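Local coordinates for protein alpha-1,3-glucanase (Bacillus circulans, PDB 5ZRU) that probably hydrolyses alpha-1,3-glucan through this GH87 catalytic unit, one piece of a longer protein that also carries carbohydrate-binding modules, at residues A[241-252]-A[272-283]; A[327-335]-A[383-391]. One frame throughout, in Å; residues are numbered along the deposited sequence.

Contact 1 (A[241-252]-A[272-283]); sequences KINNITIMGAGI and RVTGQLDFSHIY. With ZN (zinc ion), chain F; CA (calcium ion), chain L; PE5 (3,6,9,12,15,18,21,24-octaoxahexacosan-1-ol), chain C.
Ile247 and Phe279 pair across two parallel strands, the CB of Ile247 lying 3.8 Å from CD2 of the Phe279 ring. Phe279, its chi1 of -172° carrying CG to the side opposite the backbone N, brings CD2 and CE2 of its ring obliquely against CB, CG2 and CD1 of Ile247, while Ile245 CG2 rests on Leu277 CB on the same face. The other face carries Thr246, Asp278 and Ser280, with Met248 CG 3.4 Å from Ser280 OG. Thr246 and Asp278 run side by side, and Asp278 OD2 binds a zinc ion at 2.0 Å, a site completed by His3, His312 and a water. A second water lies within hydrogen-bonding distance of Ile247 O, Asp278 OD2 and Ser280 OG, linking the zinc ligand to the neighbouring strand. Backbone bonds hold this ladder in step, among them Ile247 N to Asp278 O at 2.8 Å. At one end Asn244 OD1 takes the N-H of Gln276 at 2.9 Å, side chain standing in for backbone where the register shifts by one. At the other the chain turns a corner at His281, whose NE2 binds a calcium ion at 2.2 Å and whose carbonyl O accepts from Gly251 N. These are successive coils of a right-handed parallel beta-helix: strand 220-222 flanks 245-249, strand 310-317 flanks 277-285, and Val210 and Val214 of helix 203-216 cover Ile242 and Ile245.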
loop_
_atom_site.group_PDB
_atom_site.type_symbol
_atom_site.label_atom_id
_atom_site.label_comp_id
_atom_site.label_asym_id
_atom_site.label_seq_id
_atom_site.Cartn_x
_atom_site.Cartn_y
_atom_site.Cartn_z
ATOM N N LYS A 241 20.424 12.653 -19.118
ATOM C CA LYS A 241 19.052 12.257 -18.844
ATOM C C LYS A 241 18.370 11.817 -20.135
ATOM O O LYS A 241 18.742 12.241 -21.233
ATOM C CB LYS A 241 18.286 13.402 -18.169
ATOM C CG LYS A 241 18.664 13.552 -16.685
ATOM C CD LYS A 241 17.823 14.559 -15.916
ATOM C CE LYS A 241 18.329 15.975 -16.128
ATOM N NZ LYS A 241 19.756 16.151 -15.716
ATOM N N ILE A 242 17.377 10.923 -19.991
ATOM C CA ILE A 242 16.607 10.391 -21.112
ATOM C C ILE A 242 15.427 11.311 -21.389
ATOM O O ILE A 242 14.764 11.785 -20.460
ATOM C CB ILE A 242 16.137 8.952 -20.814
ATOM C CG1 ILE A 242 17.321 7.984 -20.913
ATOM C CG2 ILE A 242 15.026 8.519 -21.778
ATOM C CD1 ILE A 242 17.000 6.566 -20.468
ATOM N N ASN A 243 15.164 11.572 -22.671
ATOM C CA ASN A 243 14.012 12.377 -23.061
ATOM C C ASN A 243 12.730 11.568 -22.915
ATOM O O ASN A 243 11.959 11.796 -21.983
ATOM C CB ASN A 243 14.170 12.898 -24.498
ATOM C CG ASN A 243 15.177 14.046 -24.605
ATOM O OD1 ASN A 243 15.236 14.917 -23.741
ATOM N ND2 ASN A 243 15.965 14.048 -25.675
ATOM N N ASN A 244 12.489 10.617 -23.816
ATOM C CA ASN A 244 11.285 9.800 -23.764
ATOM C C ASN A 244 11.649 8.325 -23.836
ATOM O O ASN A 244 12.564 7.939 -24.568
ATOM C CB ASN A 244 10.326 10.160 -24.911
ATOM C CG ASN A 244 9.997 11.638 -24.946
ATOM O OD1 ASN A 244 9.304 12.146 -24.065
ATOM N ND2 ASN A 244 10.479 12.340 -25.979
ATOM N N ILE A 245 10.929 7.493 -23.094
ATOM C CA ILE A 245 11.183 6.057 -23.174
ATOM C C ILE A 245 9.916 5.302 -22.801
ATOM O O ILE A 245 9.174 5.702 -21.899
ATOM C CB ILE A 245 12.395 5.641 -22.304
ATOM C CG1 ILE A 245 12.782 4.184 -22.594
ATOM C CG2 ILE A 245 12.131 5.871 -20.799
ATOM C CD1 ILE A 245 14.105 3.762 -21.950
ATOM N N THR A 246 9.655 4.224 -23.536
ATOM C CA THR A 246 8.568 3.304 -23.242
ATOM C C THR A 246 9.154 1.936 -22.935
ATOM O O THR A 246 9.944 1.406 -23.723
ATOM C CB THR A 246 7.590 3.228 -24.414
ATOM O OG1 THR A 246 7.000 4.519 -24.602
ATOM C CG2 THR A 246 6.487 2.195 -24.140
ATOM N N ILE A 247 8.786 1.380 -21.782
ATOM C CA ILE A 247 9.255 0.068 -21.346
ATOM C C ILE A 247 8.029 -0.762 -21.002
ATOM O O ILE A 247 7.232 -0.365 -20.145
ATOM C CB ILE A 247 10.189 0.164 -20.131
ATOM C CG1 ILE A 247 11.397 1.056 -20.458
ATOM C CG2 ILE A 247 10.571 -1.243 -19.640
ATOM C CD1 ILE A 247 12.168 1.508 -19.224
ATOM N N MET A 248 7.865 -1.900 -21.669
ATOM C CA MET A 248 6.652 -2.686 -21.500
ATOM C C MET A 248 7.003 -4.158 -21.365
ATOM O O MET A 248 7.761 -4.689 -22.182
ATOM C CB MET A 248 5.686 -2.502 -22.682
ATOM C CG MET A 248 4.308 -3.133 -22.444
ATOM S SD MET A 248 3.283 -3.173 -23.940
ATOM C CE MET A 248 4.084 -4.489 -24.847
ATOM N N GLY A 249 6.433 -4.813 -20.354
ATOM C CA GLY A 249 6.584 -6.241 -20.188
ATOM C C GLY A 249 5.441 -6.991 -20.848
ATOM O O GLY A 249 4.589 -6.419 -21.531
ATOM N N ALA A 250 5.411 -8.302 -20.610
ATOM C CA ALA A 250 4.365 -9.144 -21.183
ATOM C C ALA A 250 3.138 -9.279 -20.281
ATOM O O ALA A 250 2.198 -10.001 -20.638
ATOM C CB ALA A 250 4.921 -10.539 -21.502
ATOM N N GLY A 251 3.113 -8.598 -19.141
ATOM C CA GLY A 251 1.990 -8.683 -18.220
ATOM C C GLY A 251 2.449 -8.943 -16.795
ATOM O O GLY A 251 3.471 -9.590 -16.553
ATOM N N ILE A 252 1.676 -8.435 -15.830
ATOM C CA ILE A 252 2.054 -8.655 -14.433
ATOM C C ILE A 252 2.061 -10.134 -14.069
ATOM O O ILE A 252 2.677 -10.519 -13.069
ATOM C CB ILE A 252 1.139 -7.868 -13.464
ATOM C CG1 ILE A 252 -0.312 -8.380 -13.526
ATOM C CG2 ILE A 252 1.239 -6.369 -13.742
ATOM C CD1 ILE A 252 -1.246 -7.717 -12.481
ATOM N N ARG A 272 15.913 8.642 -14.654
ATOM C CA ARG A 272 16.497 9.959 -14.928
ATOM C C ARG A 272 15.918 10.443 -16.256
ATOM O O ARG A 272 16.593 10.441 -17.291
ATOM C CB ARG A 272 18.036 9.904 -14.957
ATOM C CG ARG A 272 18.663 9.428 -13.657
ATOM C CD ARG A 272 18.417 10.414 -12.525
ATOM N NE ARG A 272 19.036 9.972 -11.276
ATOM C CZ ARG A 272 18.896 10.595 -10.108
ATOM N NH1 ARG A 272 18.148 11.691 -10.022
ATOM N NH2 ARG A 272 19.502 10.121 -9.025
ATOM N N VAL A 273 14.643 10.819 -16.217
ATOM C CA VAL A 273 13.839 11.109 -17.399
ATOM C C VAL A 273 13.336 12.547 -17.295
ATOM O O VAL A 273 12.828 12.954 -16.243
ATOM C CB VAL A 273 12.656 10.126 -17.514
ATOM C CG1 VAL A 273 11.696 10.538 -18.631
ATOM C CG2 VAL A 273 13.167 8.687 -17.723
ATOM N N THR A 274 13.464 13.309 -18.386
ATOM C CA THR A 274 12.969 14.680 -18.419
ATOM C C THR A 274 11.711 14.847 -19.248
ATOM O O THR A 274 11.006 15.846 -19.072
ATOM C CB THR A 274 14.035 15.640 -18.967
ATOM O OG1 THR A 274 14.453 15.206 -20.265
ATOM C CG2 THR A 274 15.226 15.680 -18.048
ATOM N N GLY A 275 11.429 13.924 -20.162
ATOM C CA GLY A 275 10.202 13.984 -20.921
ATOM C C GLY A 275 9.198 12.976 -20.405
ATOM O O GLY A 275 8.865 12.979 -19.220
ATOM N N GLN A 276 8.721 12.094 -21.271
ATOM C CA GLN A 276 7.625 11.199 -20.932
ATOM C C GLN A 276 8.130 9.766 -20.874
ATOM O O GLN A 276 8.641 9.238 -21.869
ATOM C CB GLN A 276 6.490 11.316 -21.943
ATOM C CG GLN A 276 5.336 10.382 -21.654
ATOM C CD GLN A 276 4.260 10.470 -22.707
ATOM O OE1 GLN A 276 4.506 10.196 -23.880
ATOM N NE2 GLN A 276 3.065 10.883 -22.301
ATOM N N LEU A 277 7.976 9.136 -19.719
ATOM C CA LEU A 277 8.201 7.704 -19.633
ATOM C C LEU A 277 6.856 6.997 -19.544
ATOM O O LEU A 277 5.881 7.544 -19.019
ATOM C CB LEU A 277 9.091 7.352 -18.438
ATOM C CG LEU A 277 8.602 7.549 -17.008
ATOM C CD1 LEU A 277 7.884 6.301 -16.521
ATOM C CD2 LEU A 277 9.784 7.881 -16.082
ATOM N N ASP A 278 6.803 5.788 -20.099
ATOM C CA ASP A 278 5.631 4.922 -20.005
ATOM C C ASP A 278 6.155 3.540 -19.656
ATOM O O ASP A 278 6.868 2.923 -20.455
ATOM C CB ASP A 278 4.827 4.887 -21.310
ATOM C CG ASP A 278 3.517 4.118 -21.157
ATOM O OD1 ASP A 278 2.570 4.668 -20.577
ATOM O OD2 ASP A 278 3.443 2.948 -21.575
ATOM N N PHE A 279 5.838 3.076 -18.451
ATOM C CA PHE A 279 6.389 1.838 -17.913
ATOM C C PHE A 279 5.207 0.985 -17.495
ATOM O O PHE A 279 4.369 1.446 -16.714
ATOM C CB PHE A 279 7.312 2.144 -16.720
ATOM C CG PHE A 279 8.078 0.961 -16.211
ATOM C CD1 PHE A 279 7.452 -0.021 -15.452
ATOM C CD2 PHE A 279 9.446 0.849 -16.460
ATOM C CE1 PHE A 279 8.168 -1.123 -14.974
ATOM C CE2 PHE A 279 10.168 -0.251 -15.983
ATOM C CZ PHE A 279 9.526 -1.229 -15.244
ATOM N N SER A 280 5.126 -0.248 -18.004
ATOM C CA SER A 280 3.896 -0.989 -17.759
ATOM C C SER A 280 4.115 -2.489 -17.849
ATOM O O SER A 280 5.075 -2.968 -18.459
ATOM C CB SER A 280 2.789 -0.590 -18.746
ATOM O OG SER A 280 3.120 -0.955 -20.079
ATOM N N HIS A 281 3.179 -3.215 -17.219
ATOM C CA HIS A 281 2.916 -4.634 -17.482
ATOM C C HIS A 281 4.060 -5.522 -17.005
ATOM O O HIS A 281 4.495 -6.447 -17.697
ATOM C CB HIS A 281 2.586 -4.860 -18.958
ATOM C CG HIS A 281 1.205 -4.404 -19.303
ATOM N ND1 HIS A 281 0.085 -4.935 -18.700
ATOM C CD2 HIS A 281 0.766 -3.427 -20.127
ATOM C CE1 HIS A 281 -0.991 -4.324 -19.164
ATOM N NE2 HIS A 281 -0.604 -3.406 -20.031
ATOM N N ILE A 282 4.514 -5.249 -15.783
ATOM C CA ILE A 282 5.656 -5.926 -15.183
ATOM C C ILE A 282 5.350 -6.151 -13.715
ATOM O O ILE A 282 4.753 -5.287 -13.062
ATOM C CB ILE A 282 6.936 -5.082 -15.364
ATOM C CG1 ILE A 282 7.395 -5.145 -16.824
ATOM C CG2 ILE A 282 8.052 -5.521 -14.424
ATOM C CD1 ILE A 282 8.251 -3.988 -17.235
ATOM N N TYR A 283 5.729 -7.322 -13.206
ATOM C CA TYR A 283 5.820 -7.572 -11.772
ATOM C C TYR A 283 7.264 -7.374 -11.319
ATOM O O TYR A 283 8.196 -7.812 -12.000
ATOM C CB TYR A 283 5.352 -8.992 -11.436
ATOM C CG TYR A 283 5.696 -9.415 -10.033
ATOM C CD1 TYR A 283 4.887 -9.055 -8.958
ATOM C CD2 TYR A 283 6.836 -10.176 -9.775
ATOM C CE1 TYR A 283 5.206 -9.434 -7.660
ATOM C CE2 TYR A 283 7.164 -10.553 -8.474
ATOM C CZ TYR A 283 6.345 -10.187 -7.429
ATOM O OH TYR A 283 6.665 -10.569 -6.139
HETATM ZN ZN ZN F . 1.502 2.432 -21.460
HETATM CA CA CA L . -1.812 -2.230 -21.407
HETATM C C48 PE5 C . 15.836 -13.564 -4.359
HETATM C C50 PE5 C . 15.057 -13.084 -3.129
HETATM O O1 PE5 C . 15.065 -14.076 -2.136
HETATM C C1 PE5 C . 14.440 -13.714 -0.935
HETATM C C2 PE5 C . 14.325 -14.919 0.002
HETATM O O2 PE5 C . 13.480 -15.880 -0.565
HETATM C C3 PE5 C . 13.400 -17.099 0.117
HETATM C C4 PE5 C . 12.495 -18.066 -0.658
HETATM O O3 PE5 C . 11.231 -17.489 -0.849
HETATM C C5 PE5 C . 10.263 -18.292 -1.469
HETATM C C6 PE5 C . 9.558 -17.518 -2.593
HETATM O O4 PE5 C . 8.446 -16.799 -2.123
HETATM C C7 PE5 C . 8.266 -15.518 -2.670
HETATM C C8 PE5 C . 8.265 -15.581 -4.199
HETATM O O5 PE5 C . 8.445 -14.300 -4.715
HETATM C C9 PE5 C . 8.728 -14.252 -6.088
HETATM C C10 PE5 C . 7.485 -13.771 -6.824
HETATM O O6 PE5 C . 7.156 -14.690 -7.822
HETATM C C11 PE5 C . 5.828 -14.634 -8.254
HETATM C C12 PE5 C . 5.504 -15.849 -9.112
HETATM O O7 PE5 C . 5.170 -15.371 -10.377
HETATM C C13 PE5 C . 4.109 -16.035 -11.001
HETATM C C14 PE5 C . 4.268 -15.875 -12.511
HETATM O O8 PE5 C . 5.634 -15.906 -12.812
HETATM C C15 PE5 C . 5.971 -15.702 -14.160
HETATM C C16 PE5 C . 6.653 -16.963 -14.711
HETATM O O52 PE5 C . 8.029 -16.754 -14.876
HETATM O O HOH W 1 7.375 7.182 -23.688
HETATM O O HOH W 2 4.912 0.600 -21.333
HETATM O O HOH W 3 -0.510 -6.659 -16.768
HETATM O O HOH W 4 1.676 0.544 -22.410
HETATM O O HOH W 5 -3.206 -0.742 -20.541
HETATM O O HOH W 6 -0.272 -0.865 -22.593
#

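Contact 2 (A[327-335]-A[383-391]); sequences DYAHTPAII and SNVNGAPAG
Tyr328 and Asn386 face each other through water: one molecule donates to Tyr328 O and accepts from Asn386 ND2, the direct separation of that O and ND2 being 3.4 Å. The Tyr328 hydroxyl, also bonded to Trp324, reaches Ser383 OG through another water lying in the plane of its ring. The first loop is folded round Asp327. Its OD1 accepts from Ala329 N, an Asx turn, and from His330 ND1 at 2.8 Å, the two donors arriving from opposite faces of the carboxylate plane; OD2 takes Ile334 N. The His330 ring is engaged with Asp327, and it is the His330 carbonyl that meets the second loop, its O lying 3.5 Å from Asn386 CB. A water close to that carbonyl, and to Asp327 O, accepts from Asn386 ND2 at 2.8 Å. Both segments are loops that leave strands of the parallel beta-helix, 323-325 and 378-381, and project side by side from its surface. Thr331 crosses Asn386 at about a right angle, a water bridging Thr331 OG1 and Asn386 OD1. The chi1 of Asn386 (-61°) sets CG beside its own backbone N and lays the amide along the first loop, where both ends meet water. An alanine here would remove that amide and is likely to leave the bridging waters without their shared partner, weakening the link to Tyr328, His330 and Thr331. Pro332, after a cis peptide, brings its CA to 3.3 Å from Asn386 O. The same oxygen accepts from Ala333 N at 3.0 Å, the direct backbone hydrogen bond between the loops, met from 36° above the carbonyl plane. Ala333 CB packs on Ala388 CB, and Ile335 CG2 touches Pro389 CD at 3.6 Å.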
loop_
_atom_site.group_PDB
_atom_site.type_symbol
_atom_site.label_atom_id
_atom_site.label_comp_id
_atom_site.label_asym_id
_atom_site.label_seq_id
_atom_site.Cartn_x
_atom_site.Cartn_y
_atom_site.Cartn_z
ATOM N N ASP A 327 12.949 14.577 -6.985
ATOM C CA ASP A 327 14.308 14.866 -7.418
ATOM C C ASP A 327 15.161 15.314 -6.244
ATOM O O ASP A 327 14.789 16.247 -5.524
ATOM C CB ASP A 327 14.323 15.957 -8.480
ATOM C CG ASP A 327 15.729 16.380 -8.828
ATOM O OD1 ASP A 327 16.536 15.488 -9.177
ATOM O OD2 ASP A 327 16.025 17.588 -8.739
ATOM N N TYR A 328 16.323 14.674 -6.083
ATOM C CA TYR A 328 17.325 15.103 -5.114
ATOM C C TYR A 328 18.660 15.411 -5.774
ATOM O O TYR A 328 19.649 15.648 -5.070
ATOM C CB TYR A 328 17.495 14.039 -4.019
ATOM C CG TYR A 328 16.186 13.775 -3.335
ATOM C CD1 TYR A 328 15.791 14.532 -2.237
ATOM C CD2 TYR A 328 15.310 12.810 -3.825
ATOM C CE1 TYR A 328 14.575 14.323 -1.631
ATOM C CE2 TYR A 328 14.088 12.590 -3.223
ATOM C CZ TYR A 328 13.727 13.340 -2.126
ATOM O OH TYR A 328 12.505 13.125 -1.526
ATOM N N ALA A 329 18.712 15.445 -7.104
ATOM C CA ALA A 329 19.981 15.540 -7.809
ATOM C C ALA A 329 20.222 16.888 -8.475
ATOM O O ALA A 329 21.325 17.110 -8.985
ATOM C CB ALA A 329 20.080 14.430 -8.866
ATOM N N HIS A 330 19.247 17.790 -8.474
ATOM C CA HIS A 330 19.361 19.063 -9.168
ATOM C C HIS A 330 19.114 20.223 -8.212
ATOM O O HIS A 330 18.322 20.118 -7.267
ATOM C CB HIS A 330 18.375 19.142 -10.347
ATOM C CG HIS A 330 18.555 18.046 -11.352
ATOM N ND1 HIS A 330 17.974 16.803 -11.213
ATOM C CD2 HIS A 330 19.281 17.996 -12.494
ATOM C CE1 HIS A 330 18.318 16.042 -12.236
ATOM N NE2 HIS A 330 19.111 16.740 -13.028
ATOM N N THR A 331 19.802 21.336 -8.467
ATOM C CA THR A 331 19.591 22.573 -7.722
ATOM C C THR A 331 19.413 23.697 -8.732
ATOM O O THR A 331 20.352 23.988 -9.501
ATOM C CB THR A 331 20.747 22.877 -6.771
ATOM O OG1 THR A 331 20.922 21.779 -5.870
ATOM C CG2 THR A 331 20.445 24.138 -5.969
ATOM N N PRO A 332 18.235 24.336 -8.799
ATOM C CA PRO A 332 17.054 23.987 -7.998
ATOM C C PRO A 332 16.425 22.675 -8.466
ATOM O O PRO A 332 16.688 22.252 -9.591
ATOM C CB PRO A 332 16.108 25.165 -8.227
ATOM C CG PRO A 332 16.496 25.690 -9.566
ATOM C CD PRO A 332 17.983 25.486 -9.686
ATOM N N ALA A 333 15.637 22.038 -7.603
ATOM C CA ALA A 333 15.108 20.716 -7.905
ATOM C C ALA A 333 14.159 20.765 -9.094
ATOM O O ALA A 333 13.414 21.732 -9.279
ATOM C CB ALA A 333 14.386 20.145 -6.682
ATOM N N ILE A 334 14.203 19.721 -9.922
ATOM C CA ILE A 334 13.208 19.574 -10.979
ATOM C C ILE A 334 12.071 18.741 -10.410
ATOM O O ILE A 334 12.212 18.154 -9.330
ATOM C CB ILE A 334 13.804 18.947 -12.253
ATOM C CG1 ILE A 334 14.442 17.594 -11.960
ATOM C CG2 ILE A 334 14.815 19.906 -12.892
ATOM C CD1 ILE A 334 14.907 16.871 -13.219
ATOM N N ILE A 335 10.928 18.706 -11.096
ATOM C CA ILE A 335 9.760 18.007 -10.571
ATOM C C ILE A 335 9.141 17.136 -11.648
ATOM O O ILE A 335 9.248 17.414 -12.850
ATOM C CB ILE A 335 8.679 18.962 -10.014
ATOM C CG1 ILE A 335 7.956 19.701 -11.147
ATOM C CG2 ILE A 335 9.281 19.937 -8.994
ATOM C CD1 ILE A 335 6.683 20.420 -10.697
ATOM N N SER A 383 8.041 18.380 0.509
ATOM C CA SER A 383 9.386 18.742 0.931
ATOM C C SER A 383 9.976 19.797 -0.005
ATOM O O SER A 383 9.489 20.023 -1.115
ATOM C CB SER A 383 10.284 17.506 0.962
ATOM O OG SER A 383 10.325 16.872 -0.309
ATOM N N ASN A 384 11.050 20.449 0.461
ATOM C CA ASN A 384 11.640 21.557 -0.290
ATOM C C ASN A 384 13.165 21.470 -0.335
ATOM O O ASN A 384 13.851 22.500 -0.359
ATOM C CB ASN A 384 11.207 22.912 0.288
ATOM C CG ASN A 384 11.804 23.198 1.664
ATOM O OD1 ASN A 384 12.201 22.294 2.389
ATOM N ND2 ASN A 384 11.867 24.476 2.022
ATOM N N VAL A 385 13.707 20.250 -0.370
ATOM C CA VAL A 385 15.150 20.079 -0.462
ATOM C C VAL A 385 15.637 20.636 -1.790
ATOM O O VAL A 385 15.006 20.447 -2.839
ATOM C CB VAL A 385 15.535 18.598 -0.308
ATOM C CG1 VAL A 385 17.051 18.433 -0.318
ATOM C CG2 VAL A 385 14.915 18.002 0.962
ATOM N N ASN A 386 16.755 21.360 -1.746
ATOM C CA ASN A 386 17.366 21.928 -2.947
ATOM C C ASN A 386 16.433 22.893 -3.668
ATOM O O ASN A 386 16.532 23.072 -4.881
ATOM C CB ASN A 386 17.835 20.827 -3.906
ATOM C CG ASN A 386 18.883 19.935 -3.290
ATOM O OD1 ASN A 386 19.686 20.383 -2.471
ATOM N ND2 ASN A 386 18.879 18.662 -3.669
ATOM N N GLY A 387 15.522 23.535 -2.941
ATOM C CA GLY A 387 14.676 24.529 -3.567
ATOM C C GLY A 387 13.522 23.981 -4.375
ATOM O O GLY A 387 13.042 24.658 -5.291
ATOM N N ALA A 388 13.065 22.773 -4.079
ATOM C CA ALA A 388 11.892 22.248 -4.757
ATOM C C ALA A 388 10.691 23.150 -4.478
ATOM O O ALA A 388 10.551 23.665 -3.362
ATOM C CB ALA A 388 11.594 20.823 -4.286
ATOM N N PRO A 389 9.810 23.356 -5.454
ATOM C CA PRO A 389 8.590 24.126 -5.202
ATOM C C PRO A 389 7.595 23.302 -4.406
ATOM O O PRO A 389 7.730 22.087 -4.258
ATOM C CB PRO A 389 8.066 24.403 -6.611
ATOM C CG PRO A 389 8.439 23.152 -7.349
ATOM C CD PRO A 389 9.824 22.808 -6.823
ATOM N N ALA A 390 6.563 23.974 -3.913
ATOM C CA ALA A 390 5.495 23.267 -3.214
ATOM C C ALA A 390 4.715 22.377 -4.176
ATOM O O ALA A 390 4.278 22.828 -5.241
ATOM C CB ALA A 390 4.557 24.263 -2.538
ATOM N N GLY A 391 4.527 21.113 -3.793
ATOM C CA GLY A 391 3.696 20.227 -4.592
ATOM C C GLY A 391 2.236 20.647 -4.524
ATOM O O GLY A 391 1.711 20.971 -3.456
HETATM O O HOH W 7 17.113 18.248 -5.786
HETATM O O HOH W 8 11.935 14.677 0.612
HETATM O O HOH W 9 20.084 16.301 -2.127
HETATM O O HOH W 10 20.853 22.562 -3.131
HETATM O O HOH W 11 12.702 24.091 -8.141
#

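Overall arrangement
Both contacts belong to the beta-helical part of the catalytic unit, but contact 1 lies largely within its wall and contact 2 is a surface meeting of loops. Strands 245-249 and 277-285 are joined by a regular backbone ladder, with apolar packing on one face and the zinc ligand Asp278 on the other, while the calcium ligand His281 sits at the corner beyond. In contact 2 the loops 327-335 and 383-391 have one clear direct hydrogen bond, between backbones, and waters supply most of the polar links. Contact 1 joins strands and contact 2 joins loops between other strands, yet the two touch: Lys241 NZ probably hydrogen-bonds to His330 NE2, while Arg272 NH1 packs against Ala329 CB.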